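PDB 6FSI: flavodoxin from Bacillus cereus, which binds FMN and probably serves as a low-potential electron donor to a number of redox enzymes. Local coordinates for residues A[6-11]-A[63-68]; A[12-17]-A[86-91]; A[59-64]-A[95-100]. One frame throughout, in Å; residues are numbered along the deposited sequence. Where two conformers were deposited one is given.

Contact 1. Residues A[6-11]-A[63-68]; sequences IFASMS and DLPDDF. With FMN (flavin mononucleotide), chain B.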
loop_
_atom_site.group_PDB
_atom_site.type_symbol
_atom_site.label_atom_id
_atom_site.label_comp_id
_atom_site.label_asym_id
_atom_site.label_seq_id
_atom_site.Cartn_x
_atom_site.Cartn_y
_atom_site.Cartn_z
ATOM N N ILE A 6 5.070 -0.652 2.438
ATOM C CA ILE A 6 5.675 -1.781 1.743
ATOM C C ILE A 6 5.048 -1.868 0.375
ATOM O O ILE A 6 3.821 -2.023 0.258
ATOM C CB ILE A 6 5.508 -3.086 2.523
ATOM C CG1 ILE A 6 6.283 -2.956 3.831
ATOM C CG2 ILE A 6 5.969 -4.289 1.683
ATOM C CD1 ILE A 6 6.056 -4.096 4.777
ATOM N N PHE A 7 5.881 -1.759 -0.663
ATOM C CA PHE A 7 5.380 -1.708 -2.035
ATOM C C PHE A 7 6.043 -2.760 -2.912
ATOM O O PHE A 7 7.179 -3.183 -2.661
ATOM C CB PHE A 7 5.526 -0.299 -2.686
ATOM C CG PHE A 7 6.928 0.008 -3.104
ATOM C CD1 PHE A 7 7.846 0.535 -2.211
ATOM C CD2 PHE A 7 7.359 -0.321 -4.383
ATOM C CE1 PHE A 7 9.160 0.733 -2.596
ATOM C CE2 PHE A 7 8.663 -0.113 -4.766
ATOM C CZ PHE A 7 9.568 0.422 -3.873
ATOM N N ALA A 8 5.320 -3.141 -3.965
ATOM C CA ALA A 8 5.832 -3.987 -5.037
ATOM C C ALA A 8 5.735 -3.239 -6.359
ATOM O O ALA A 8 4.687 -2.665 -6.670
ATOM C CB ALA A 8 4.996 -5.269 -5.151
ATOM N N SER A 9 6.810 -3.280 -7.147
ATOM C CA SER A 9 6.814 -2.681 -8.472
ATOM C C SER A 9 7.798 -3.420 -9.369
ATOM O O SER A 9 8.977 -3.581 -9.031
ATOM C CB SER A 9 7.199 -1.201 -8.415
ATOM O OG SER A 9 6.952 -0.523 -9.632
ATOM N N MET A 10 7.306 -3.840 -10.530
ATOM C CA MET A 10 8.066 -4.516 -11.567
ATOM C C MET A 10 8.574 -3.525 -12.609
ATOM O O MET A 10 9.768 -3.486 -12.943
ATOM C CB MET A 10 7.088 -5.493 -12.229
ATOM C CG MET A 10 7.633 -6.298 -13.383
ATOM S SD MET A 10 8.955 -7.389 -12.846
ATOM C CE MET A 10 8.053 -8.666 -11.966
ATOM N N SER A 11 7.662 -2.701 -13.145
ATOM C CA SER A 11 7.988 -1.771 -14.222
ATOM C C SER A 11 8.014 -0.315 -13.778
ATOM O O SER A 11 8.046 0.582 -14.630
ATOM C CB SER A 11 7.042 -1.931 -15.420
ATOM O OG SER A 11 5.817 -1.237 -15.233
ATOM N N ASP A 63 -4.119 -11.715 -9.488
ATOM C CA ASP A 63 -3.340 -12.191 -8.360
ATOM C C ASP A 63 -2.459 -11.085 -7.772
ATOM O O ASP A 63 -2.188 -10.044 -8.388
ATOM C CB ASP A 63 -2.443 -13.357 -8.822
ATOM C CG ASP A 63 -3.227 -14.558 -9.334
ATOM O OD1 ASP A 63 -4.271 -14.889 -8.744
ATOM O OD2 ASP A 63 -2.769 -15.160 -10.329
ATOM N N LEU A 64 -1.974 -11.331 -6.571
ATOM C CA LEU A 64 -0.892 -10.541 -6.005
ATOM C C LEU A 64 0.401 -10.752 -6.789
ATOM O O LEU A 64 0.603 -11.798 -7.412
ATOM C CB LEU A 64 -0.643 -10.971 -4.556
ATOM C CG LEU A 64 -1.787 -10.773 -3.549
ATOM C CD1 LEU A 64 -1.450 -11.389 -2.210
ATOM C CD2 LEU A 64 -2.107 -9.301 -3.379
ATOM N N PRO A 65 1.312 -9.782 -6.728
ATOM C CA PRO A 65 2.675 -10.051 -7.191
ATOM C C PRO A 65 3.219 -11.312 -6.531
ATOM O O PRO A 65 3.024 -11.555 -5.338
ATOM C CB PRO A 65 3.454 -8.807 -6.735
ATOM C CG PRO A 65 2.406 -7.708 -6.663
ATOM C CD PRO A 65 1.186 -8.436 -6.127
ATOM N N ASP A 66 3.968 -12.096 -7.303
ATOM C CA ASP A 66 4.603 -13.291 -6.742
ATOM C C ASP A 66 5.386 -12.974 -5.461
ATOM O O ASP A 66 5.351 -13.735 -4.484
ATOM C CB ASP A 66 5.560 -13.945 -7.754
ATOM C CG ASP A 66 4.848 -14.606 -8.917
ATOM O OD1 ASP A 66 3.639 -14.895 -8.824
ATOM O OD2 ASP A 66 5.536 -14.888 -9.926
ATOM N N ASP A 67 6.097 -11.851 -5.439
ATOM C CA ASP A 67 6.937 -11.501 -4.304
ATOM C C ASP A 67 6.150 -11.146 -3.052
ATOM O O ASP A 67 6.749 -11.108 -1.978
ATOM C CB ASP A 67 7.877 -10.352 -4.709
ATOM C CG ASP A 67 8.881 -10.767 -5.770
ATOM O OD1 ASP A 67 9.250 -11.966 -5.798
ATOM O OD2 ASP A 67 9.320 -9.896 -6.556
ATOM N N PHE A 68 4.840 -10.895 -3.154
ATOM C CA PHE A 68 3.996 -10.618 -1.990
ATOM C C PHE A 68 3.406 -11.878 -1.353
ATOM O O PHE A 68 2.805 -11.773 -0.278
ATOM C CB PHE A 68 2.823 -9.673 -2.358
ATOM C CG PHE A 68 2.875 -8.299 -1.696
ATOM C CD1 PHE A 68 2.741 -8.172 -0.324
ATOM C CD2 PHE A 68 3.038 -7.138 -2.449
ATOM C CE1 PHE A 68 2.787 -6.917 0.286
ATOM C CE2 PHE A 68 3.088 -5.890 -1.849
ATOM C CZ PHE A 68 2.945 -5.779 -0.463
HETATM N N1 FMN B . -3.290 -5.526 -14.114
HETATM C C2 FMN B . -4.560 -5.614 -13.568
HETATM O O2 FMN B . -5.142 -4.561 -13.262
HETATM N N3 FMN B . -5.149 -6.869 -13.427
HETATM C C4 FMN B . -4.521 -8.057 -13.718
HETATM O O4 FMN B . -5.155 -9.144 -13.549
HETATM C C4A FMN B . -3.212 -7.943 -14.240
HETATM N N5 FMN B . -2.428 -9.049 -14.552
HETATM C C5A FMN B . -1.212 -8.894 -15.233
HETATM C C6 FMN B . -0.487 -10.010 -15.641
HETATM C C7 FMN B . 0.722 -9.887 -16.312
HETATM C C7M FMN B . 1.486 -11.139 -16.697
HETATM C C8 FMN B . 1.241 -8.610 -16.560
HETATM C C8M FMN B . 2.555 -8.508 -17.289
HETATM C C9 FMN B . 0.531 -7.468 -16.131
HETATM C C9A FMN B . -0.685 -7.620 -15.447
HETATM N N10 FMN B . -1.405 -6.505 -15.028
HETATM C C10 FMN B . -2.637 -6.669 -14.438
HETATM C "C1'" FMN B . -0.897 -5.113 -15.304
HETATM C "C2'" FMN B . 0.093 -4.544 -14.286
HETATM O "O2'" FMN B . -0.465 -4.506 -12.980
HETATM C "C3'" FMN B . 0.448 -3.115 -14.753
HETATM O "O3'" FMN B . 1.301 -3.138 -15.891
HETATM C "C4'" FMN B . 1.094 -2.211 -13.692
HETATM O "O4'" FMN B . 1.283 -0.858 -14.165
HETATM C "C5'" FMN B . 2.423 -2.758 -13.188
HETATM O "O5'" FMN B . 2.796 -1.897 -12.093
HETATM P P FMN B . 4.331 -1.769 -11.861
HETATM O O1P FMN B . 4.905 -0.845 -12.882
HETATM O O2P FMN B . 4.511 -1.180 -10.497
HETATM O O3P FMN B . 4.969 -3.142 -11.970
#
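A8 meets both P65 and F68 with its methyl group. A8 CB comes to 3.8 Å from F68 CD2, approaching the ring at a slant, and to 3.9 Å from P65 CG, so one small side chain fills the angle between an aromatic ring and a proline ring. Farther along F68, its CZ end points at I6. The carbonyl O of I6 lies close to the ring plane at its edge, 3.9 Å from F68 CZ, and the CG2 methyl of I6 also reaches CZ, at 4.0 Å; the I6 branch gets there because CG2 is anti to the backbone N. No hydrogen bond crosses between the two segments, and all the touching residues are buried, so the join is packing, mostly apolar, with the I6 carbonyl O as its one polar atom. On the far segment F68 N is bonded to P65 O, 2.9 Å, across the turn that brings both rings to the A8 methyl.

Past A8 the same chain becomes the FMN phosphate loop. S9 OG donates to FMN O2P at 2.7 Å; its position anti to the backbone N (chi1 -168°) carries it to the phosphate, and it also bonds to E15 N. M10 N donates to FMN O3P at 2.8 Å, and S11 N reaches the same oxygen in a nearly straight bond of 168°. In the conformer given here, S11 OG adds a bond to FMN O1P.

In the sheet, strand 2-7 runs between its neighbours 31-36 and 51-55, bonding through I6 to I53 and G55 and through F7 to I35 and I37. F7 turns to the other face, against helix 13-26, while F68 leads into helix 69-74, whose F71 touches I6, and L64 packs on helix 100-111.

Contact 2. Residues A[12-17]-A[86-91]; sequences GNTEEM and AVFGSC. With FMN (flavin mononucleotide), chain B.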
loop_
_atom_site.group_PDB
_atom_site.type_symbol
_atom_site.label_atom_id
_atom_site.label_comp_id
_atom_site.label_asym_id
_atom_site.label_seq_id
_atom_site.Cartn_x
_atom_site.Cartn_y
_atom_site.Cartn_z
ATOM N N GLY A 12 7.985 -0.064 -12.477
ATOM C CA GLY A 12 8.213 1.259 -11.927
ATOM C C GLY A 12 6.979 2.098 -11.633
ATOM O O GLY A 12 7.112 3.146 -10.989
ATOM N N ASN A 13 5.792 1.709 -12.090
ATOM C CA ASN A 13 4.621 2.579 -11.932
ATOM C C ASN A 13 4.151 2.663 -10.472
ATOM O O ASN A 13 3.890 3.758 -9.940
ATOM C CB ASN A 13 3.480 2.074 -12.811
ATOM C CG ASN A 13 3.814 2.143 -14.282
ATOM O OD1 ASN A 13 4.488 3.075 -14.733
ATOM N ND2 ASN A 13 3.316 1.177 -15.056
ATOM N N THR A 14 4.027 1.514 -9.803
ATOM C CA THR A 14 3.658 1.517 -8.385
ATOM C C THR A 14 4.754 2.173 -7.547
ATOM O O THR A 14 4.459 2.827 -6.538
ATOM C CB THR A 14 3.326 0.081 -7.932
ATOM O OG1 THR A 14 2.310 -0.472 -8.774
ATOM C CG2 THR A 14 2.824 0.040 -6.491
ATOM N N GLU A 15 6.021 2.017 -7.959
ATOM C CA GLU A 15 7.126 2.677 -7.274
ATOM C C GLU A 15 7.003 4.194 -7.363
ATOM O O GLU A 15 7.234 4.903 -6.375
ATOM C CB GLU A 15 8.466 2.197 -7.840
ATOM C CG GLU A 15 9.658 2.738 -7.064
ATOM C CD GLU A 15 10.976 2.247 -7.598
ATOM O OE1 GLU A 15 11.056 2.004 -8.828
ATOM O OE2 GLU A 15 11.914 2.098 -6.773
ATOM N N GLU A 16 6.664 4.720 -8.530
ATOM C CA GLU A 16 6.462 6.159 -8.632
ATOM C C GLU A 16 5.380 6.624 -7.656
ATOM O O GLU A 16 5.543 7.639 -6.960
ATOM C CB GLU A 16 6.106 6.546 -10.070
ATOM C CG GLU A 16 5.873 8.036 -10.190
ATOM C CD GLU A 16 5.474 8.544 -11.538
ATOM O OE1 GLU A 16 5.535 7.776 -12.522
ATOM O OE2 GLU A 16 5.080 9.750 -11.577
ATOM N N MET A 17 4.257 5.904 -7.603
ATOM C CA MET A 17 3.208 6.242 -6.645
ATOM C C MET A 17 3.739 6.237 -5.213
ATOM O O MET A 17 3.486 7.170 -4.439
ATOM C CB MET A 17 2.038 5.268 -6.782
ATOM C CG MET A 17 1.340 5.313 -8.154
ATOM S SD MET A 17 0.046 4.052 -8.314
ATOM C CE MET A 17 -1.204 4.712 -7.222
ATOM N N ALA A 86 -3.975 1.782 4.610
ATOM C CA ALA A 86 -4.477 2.145 3.283
ATOM C C ALA A 86 -3.646 1.406 2.237
ATOM O O ALA A 86 -2.526 0.942 2.524
ATOM C CB ALA A 86 -4.421 3.665 3.065
ATOM N N VAL A 87 -4.183 1.310 1.020
ATOM C CA VAL A 87 -3.575 0.539 -0.065
ATOM C C VAL A 87 -3.709 1.288 -1.392
ATOM O O VAL A 87 -4.737 1.919 -1.667
ATOM C CB VAL A 87 -4.199 -0.876 -0.166
ATOM C CG1 VAL A 87 -3.531 -1.721 -1.235
ATOM C CG2 VAL A 87 -4.146 -1.619 1.163
ATOM N N PHE A 88 -2.669 1.176 -2.233
ATOM C CA PHE A 88 -2.644 1.784 -3.557
ATOM C C PHE A 88 -2.009 0.806 -4.548
ATOM O O PHE A 88 -1.334 -0.157 -4.159
ATOM C CB PHE A 88 -1.886 3.125 -3.547
ATOM C CG PHE A 88 -0.404 2.994 -3.245
ATOM C CD1 PHE A 88 0.061 2.995 -1.940
ATOM C CD2 PHE A 88 0.525 2.859 -4.271
ATOM C CE1 PHE A 88 1.418 2.857 -1.675
ATOM C CE2 PHE A 88 1.880 2.730 -4.007
ATOM C CZ PHE A 88 2.316 2.723 -2.710
ATOM N N GLY A 89 -2.154 1.092 -5.844
ATOM C CA GLY A 89 -1.433 0.319 -6.842
ATOM C C GLY A 89 -1.666 0.840 -8.245
ATOM O O GLY A 89 -2.671 1.499 -8.527
ATOM N N SER A 90 -0.737 0.484 -9.137
ATOM C CA SER A 90 -0.930 0.659 -10.578
ATOM C C SER A 90 -1.608 -0.586 -11.163
ATOM O O SER A 90 -1.433 -1.700 -10.666
ATOM C CB SER A 90 0.392 0.971 -11.291
ATOM O OG SER A 90 0.189 1.127 -12.695
ATOM N N CYS A 91 -2.400 -0.350 -12.220
ATOM C CA CYS A 91 -3.440 -1.238 -12.741
ATOM C C CYS A 91 -3.420 -1.199 -14.273
ATOM O O CYS A 91 -2.781 -0.350 -14.888
ATOM C CB CYS A 91 -4.824 -0.833 -12.194
ATOM S SG CYS A 91 -4.879 -0.682 -10.381
HETATM N N1 FMN B . -3.290 -5.526 -14.114
HETATM C C2 FMN B . -4.560 -5.614 -13.568
HETATM O O2 FMN B . -5.142 -4.561 -13.262
HETATM N N3 FMN B . -5.149 -6.869 -13.427
HETATM C C4 FMN B . -4.521 -8.057 -13.718
HETATM O O4 FMN B . -5.155 -9.144 -13.549
HETATM C C4A FMN B . -3.212 -7.943 -14.240
HETATM N N5 FMN B . -2.428 -9.049 -14.552
HETATM C C5A FMN B . -1.212 -8.894 -15.233
HETATM C C6 FMN B . -0.487 -10.010 -15.641
HETATM C C7 FMN B . 0.722 -9.887 -16.312
HETATM C C7M FMN B . 1.486 -11.139 -16.697
HETATM C C8 FMN B . 1.241 -8.610 -16.560
HETATM C C8M FMN B . 2.555 -8.508 -17.289
HETATM C C9 FMN B . 0.531 -7.468 -16.131
HETATM C C9A FMN B . -0.685 -7.620 -15.447
HETATM N N10 FMN B . -1.405 -6.505 -15.028
HETATM C C10 FMN B . -2.637 -6.669 -14.438
HETATM C "C1'" FMN B . -0.897 -5.113 -15.304
HETATM C "C2'" FMN B . 0.093 -4.544 -14.286
HETATM O "O2'" FMN B . -0.465 -4.506 -12.980
HETATM C "C3'" FMN B . 0.448 -3.115 -14.753
HETATM O "O3'" FMN B . 1.301 -3.138 -15.891
HETATM C "C4'" FMN B . 1.094 -2.211 -13.692
HETATM O "O4'" FMN B . 1.283 -0.858 -14.165
HETATM C "C5'" FMN B . 2.423 -2.758 -13.188
HETATM O "O5'" FMN B . 2.796 -1.897 -12.093
HETATM P P FMN B . 4.331 -1.769 -11.861
HETATM O O1P FMN B . 4.905 -0.845 -12.882
HETATM O O2P FMN B . 4.511 -1.180 -10.497
HETATM O O3P FMN B . 4.969 -3.142 -11.970
#
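T14 OG1 ties S90 to the cofactor. It accepts the amide of S90, N to OG1 3.2 Å with an angle of 159° at the hydrogen, and donates its own proton to FMN O2P, 2.9 Å away. With OG1 anti to its carbonyl carbon (chi1 -55°), the hydroxyl stands between strand and phosphate, while the CG2 methyl faces F88. The T14 amide also bonds to FMN O2P, so backbone and side chain of one residue hold the same oxygen.

A second junction lies at the ribityl hydroxyl FMN O4'. It donates to S90 OG at 2.7 Å and receives N13 ND2 at 3.0 Å, and S90 OG in turn is bonded to L125 O. The N13 amide group is steadied from its other end, where OD1 pairs with T126 OG1, and the N13 backbone N gives a further bond to FMN O1P, 2.8 Å.

Away from the cofactor the contact becomes apolar. M17 and F88 run past each other in opposite directions: M17 CB sits 3.8 Å from F88 CE2, and the chain bends at its third torsion, bringing the sulfur over the peptide between G89 and S90, M17 SD to G89 C 3.6 Å. The carbonyl O of T14 comes up at the F88 ring edge, near its plane. G89 brings no side chain to this interface. Helix 13-17 and strand 86-91 are 7.1 Å apart at their axes and run mostly antiparallel, at 143°.

With G12 as N-cap, the first amides of the helix point at the phosphate, and the helix end would probably help stabilise its charge. A phosphate held at the start of the helix after the first strand, beside the C-terminal end of the inner strand 84-91, is the hallmark of the flavodoxin fold.

Contact 3. Residues A[59-64]-A[95-100]; sequences WGDGDL and YPKYGV. With FMN (flavin mononucleotide), chain B.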
loop_
_atom_site.group_PDB
_atom_site.type_symbol
_atom_site.label_atom_id
_atom_site.label_comp_id
_atom_site.label_asym_id
_atom_site.label_seq_id
_atom_site.Cartn_x
_atom_site.Cartn_y
_atom_site.Cartn_z
ATOM N N TRP A 59 -1.158 -9.022 -10.878
ATOM C CA TRP A 59 -0.379 -9.930 -11.696
ATOM C C TRP A 59 -1.235 -11.115 -12.125
ATOM O O TRP A 59 -2.233 -11.445 -11.509
ATOM C CB TRP A 59 0.829 -10.429 -10.890
ATOM C CG TRP A 59 1.855 -11.138 -11.685
ATOM C CD1 TRP A 59 2.184 -12.452 -11.605
ATOM C CD2 TRP A 59 2.681 -10.567 -12.691
ATOM N NE1 TRP A 59 3.176 -12.738 -12.505
ATOM C CE2 TRP A 59 3.499 -11.595 -13.189
ATOM C CE3 TRP A 59 2.803 -9.288 -13.221
ATOM C CZ2 TRP A 59 4.447 -11.377 -14.183
ATOM C CZ3 TRP A 59 3.751 -9.062 -14.185
ATOM C CH2 TRP A 59 4.548 -10.107 -14.678
ATOM N N GLY A 60 -0.806 -11.800 -13.177
ATOM C CA GLY A 60 -1.489 -13.012 -13.609
ATOM C C GLY A 60 -2.976 -12.809 -13.795
ATOM O O GLY A 60 -3.435 -11.860 -14.441
ATOM N N ASP A 61 -3.733 -13.733 -13.220
ATOM C CA ASP A 61 -5.184 -13.815 -13.341
ATOM C C ASP A 61 -5.803 -13.183 -12.095
ATOM O O ASP A 61 -6.396 -13.846 -11.252
ATOM C CB ASP A 61 -5.545 -15.295 -13.512
ATOM C CG ASP A 61 -7.026 -15.575 -13.503
ATOM O OD1 ASP A 61 -7.805 -14.774 -14.055
ATOM O OD2 ASP A 61 -7.394 -16.670 -13.005
ATOM N N GLY A 62 -5.603 -11.871 -11.955
ATOM C CA GLY A 62 -6.116 -11.192 -10.766
ATOM C C GLY A 62 -5.434 -11.588 -9.472
ATOM O O GLY A 62 -6.107 -11.766 -8.447
ATOM N N ASP A 63 -4.119 -11.715 -9.488
ATOM C CA ASP A 63 -3.340 -12.191 -8.360
ATOM C C ASP A 63 -2.459 -11.085 -7.772
ATOM O O ASP A 63 -2.188 -10.044 -8.388
ATOM C CB ASP A 63 -2.443 -13.357 -8.822
ATOM C CG ASP A 63 -3.227 -14.558 -9.334
ATOM O OD1 ASP A 63 -4.271 -14.889 -8.744
ATOM O OD2 ASP A 63 -2.769 -15.160 -10.329
ATOM N N LEU A 64 -1.974 -11.331 -6.571
ATOM C CA LEU A 64 -0.892 -10.541 -6.005
ATOM C C LEU A 64 0.401 -10.752 -6.789
ATOM O O LEU A 64 0.603 -11.798 -7.412
ATOM C CB LEU A 64 -0.643 -10.971 -4.556
ATOM C CG LEU A 64 -1.787 -10.773 -3.549
ATOM C CD1 LEU A 64 -1.450 -11.389 -2.210
ATOM C CD2 LEU A 64 -2.107 -9.301 -3.379
ATOM N N TYR A 95 -6.973 -5.959 -18.535
ATOM C CA TYR A 95 -7.277 -7.123 -17.724
ATOM C C TYR A 95 -8.657 -6.964 -17.103
ATOM O O TYR A 95 -9.042 -5.853 -16.713
ATOM C CB TYR A 95 -6.224 -7.274 -16.611
ATOM C CG TYR A 95 -4.872 -7.668 -17.183
ATOM C CD1 TYR A 95 -3.990 -6.708 -17.661
ATOM C CD2 TYR A 95 -4.503 -8.991 -17.273
ATOM C CE1 TYR A 95 -2.780 -7.060 -18.219
ATOM C CE2 TYR A 95 -3.286 -9.360 -17.828
ATOM C CZ TYR A 95 -2.429 -8.402 -18.295
ATOM O OH TYR A 95 -1.217 -8.782 -18.835
ATOM N N PRO A 96 -9.456 -8.032 -17.034
ATOM C CA PRO A 96 -10.791 -7.874 -16.426
ATOM C C PRO A 96 -10.726 -7.660 -14.926
ATOM O O PRO A 96 -11.532 -6.892 -14.376
ATOM C CB PRO A 96 -11.522 -9.171 -16.816
ATOM C CG PRO A 96 -10.426 -10.151 -17.047
ATOM C CD PRO A 96 -9.274 -9.363 -17.649
ATOM N N LYS A 97 -9.777 -8.302 -14.236
ATOM C CA LYS A 97 -9.706 -8.234 -12.771
ATOM C C LYS A 97 -8.809 -7.060 -12.380
ATOM O O LYS A 97 -7.677 -7.215 -11.899
ATOM C CB LYS A 97 -9.265 -9.572 -12.189
ATOM C CG LYS A 97 -10.136 -10.748 -12.659
ATOM C CD LYS A 97 -9.634 -12.090 -12.142
ATOM C CE LYS A 97 -10.498 -13.224 -12.628
ATOM N NZ LYS A 97 -10.001 -14.582 -12.228
ATOM N N TYR A 98 -9.333 -5.858 -12.649
ATOM C CA TYR A 98 -8.545 -4.624 -12.641
ATOM C C TYR A 98 -8.145 -4.229 -11.226
ATOM O O TYR A 98 -8.999 -3.970 -10.375
ATOM C CB TYR A 98 -9.383 -3.509 -13.260
ATOM C CG TYR A 98 -8.780 -2.129 -13.277
ATOM C CD1 TYR A 98 -7.890 -1.763 -14.265
ATOM C CD2 TYR A 98 -9.140 -1.176 -12.330
ATOM C CE1 TYR A 98 -7.365 -0.483 -14.315
ATOM C CE2 TYR A 98 -8.615 0.122 -12.369
ATOM C CZ TYR A 98 -7.729 0.446 -13.370
ATOM O OH TYR A 98 -7.194 1.705 -13.467
ATOM N N GLY A 99 -6.840 -4.146 -10.973
ATOM C CA GLY A 99 -6.359 -3.662 -9.685
ATOM C C GLY A 99 -6.748 -4.509 -8.488
ATOM O O GLY A 99 -6.699 -4.017 -7.356
ATOM N N VAL A 100 -7.135 -5.776 -8.693
ATOM C CA VAL A 100 -7.682 -6.520 -7.560
ATOM C C VAL A 100 -6.629 -6.852 -6.508
ATOM O O VAL A 100 -6.997 -7.190 -5.375
ATOM C CB VAL A 100 -8.523 -7.748 -7.974
ATOM C CG1 VAL A 100 -9.776 -7.311 -8.726
ATOM C CG2 VAL A 100 -7.673 -8.752 -8.723
HETATM N N1 FMN B . -3.290 -5.526 -14.114
HETATM C C2 FMN B . -4.560 -5.614 -13.568
HETATM O O2 FMN B . -5.142 -4.561 -13.262
HETATM N N3 FMN B . -5.149 -6.869 -13.427
HETATM C C4 FMN B . -4.521 -8.057 -13.718
HETATM O O4 FMN B . -5.155 -9.144 -13.549
HETATM C C4A FMN B . -3.212 -7.943 -14.240
HETATM N N5 FMN B . -2.428 -9.049 -14.552
HETATM C C5A FMN B . -1.212 -8.894 -15.233
HETATM C C6 FMN B . -0.487 -10.010 -15.641
HETATM C C7 FMN B . 0.722 -9.887 -16.312
HETATM C C7M FMN B . 1.486 -11.139 -16.697
HETATM C C8 FMN B . 1.241 -8.610 -16.560
HETATM C C8M FMN B . 2.555 -8.508 -17.289
HETATM C C9 FMN B . 0.531 -7.468 -16.131
HETATM C C9A FMN B . -0.685 -7.620 -15.447
HETATM N N10 FMN B . -1.405 -6.505 -15.028
HETATM C C10 FMN B . -2.637 -6.669 -14.438
HETATM C "C1'" FMN B . -0.897 -5.113 -15.304
HETATM C "C2'" FMN B . 0.093 -4.544 -14.286
HETATM O "O2'" FMN B . -0.465 -4.506 -12.980
HETATM C "C3'" FMN B . 0.448 -3.115 -14.753
HETATM O "O3'" FMN B . 1.301 -3.138 -15.891
HETATM C "C4'" FMN B . 1.094 -2.211 -13.692
HETATM O "O4'" FMN B . 1.283 -0.858 -14.165
HETATM C "C5'" FMN B . 2.423 -2.758 -13.188
HETATM O "O5'" FMN B . 2.796 -1.897 -12.093
HETATM P P FMN B . 4.331 -1.769 -11.861
HETATM O O1P FMN B . 4.905 -0.845 -12.882
HETATM O O2P FMN B . 4.511 -1.180 -10.497
HETATM O O3P FMN B . 4.969 -3.142 -11.970
HETATM O O HOH W 1 -9.224 -14.673 -9.382
#
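Y95 and W59 lie on opposite faces of the flavin. The Y95 ring is nearly parallel to the isoalloxazine, with CZ 3.3 Å from FMN C5A; W59 sits over the dimethylbenzene end, tilted to it, its CZ3 3.4 Å from FMN C8M. The carbonyl O of G60 also approaches the Y95 ring obliquely, and comes to 3.0 Å from FMN N5 at the flavin edge.

Backbone atoms line the pyrimidine edge: G62 N donates to FMN O4 (3.2 Å), FMN N3 to K97 O, and G99 N to FMN O2 (2.9 Å). Two loops, each following a strand of the sheet, thus grip the flavin ring between aromatic side chains, as flavodoxins typically do. The 97-100 type II turn puts K97 O and G99 N side by side for this.

Beyond the ring the loops meet directly. G62 lies against the K97 chain, CA to CB 3.8 Å, close because G62 has no CB to run into K97 CD; its positive phi separately suits glycine. The extended K97 chain ends in a salt bridge, NZ to D61 OD1 2.9 Å, entering from above the carboxylate plane by 45°. V100 CG2 touches G62 O at 3.4 Å.

In the fold
Contacts 1 and 2 are buried, while contact 3 lies at the surface, farther from the centre of the chain; all three reach FMN. Contact 1 joins strand 2-7 to the loop before helix 69-74 by mostly apolar packing with no hydrogen bond across it, contact 2 sets helix 13-26 on strand 84-91 with a hydrogen bond added, and contact 3 joins two loops by a salt bridge and glycine packing. The chemistry follows the cofactor: contacts 1 and 2 share the phosphate, and their first segments follow one another where strand 2-7 passes into helix 13-26. Contact 3 takes the flavin ring, shares D63 and L64 with contact 1, and touches contact 2 where C91 packs on Y98 and G99.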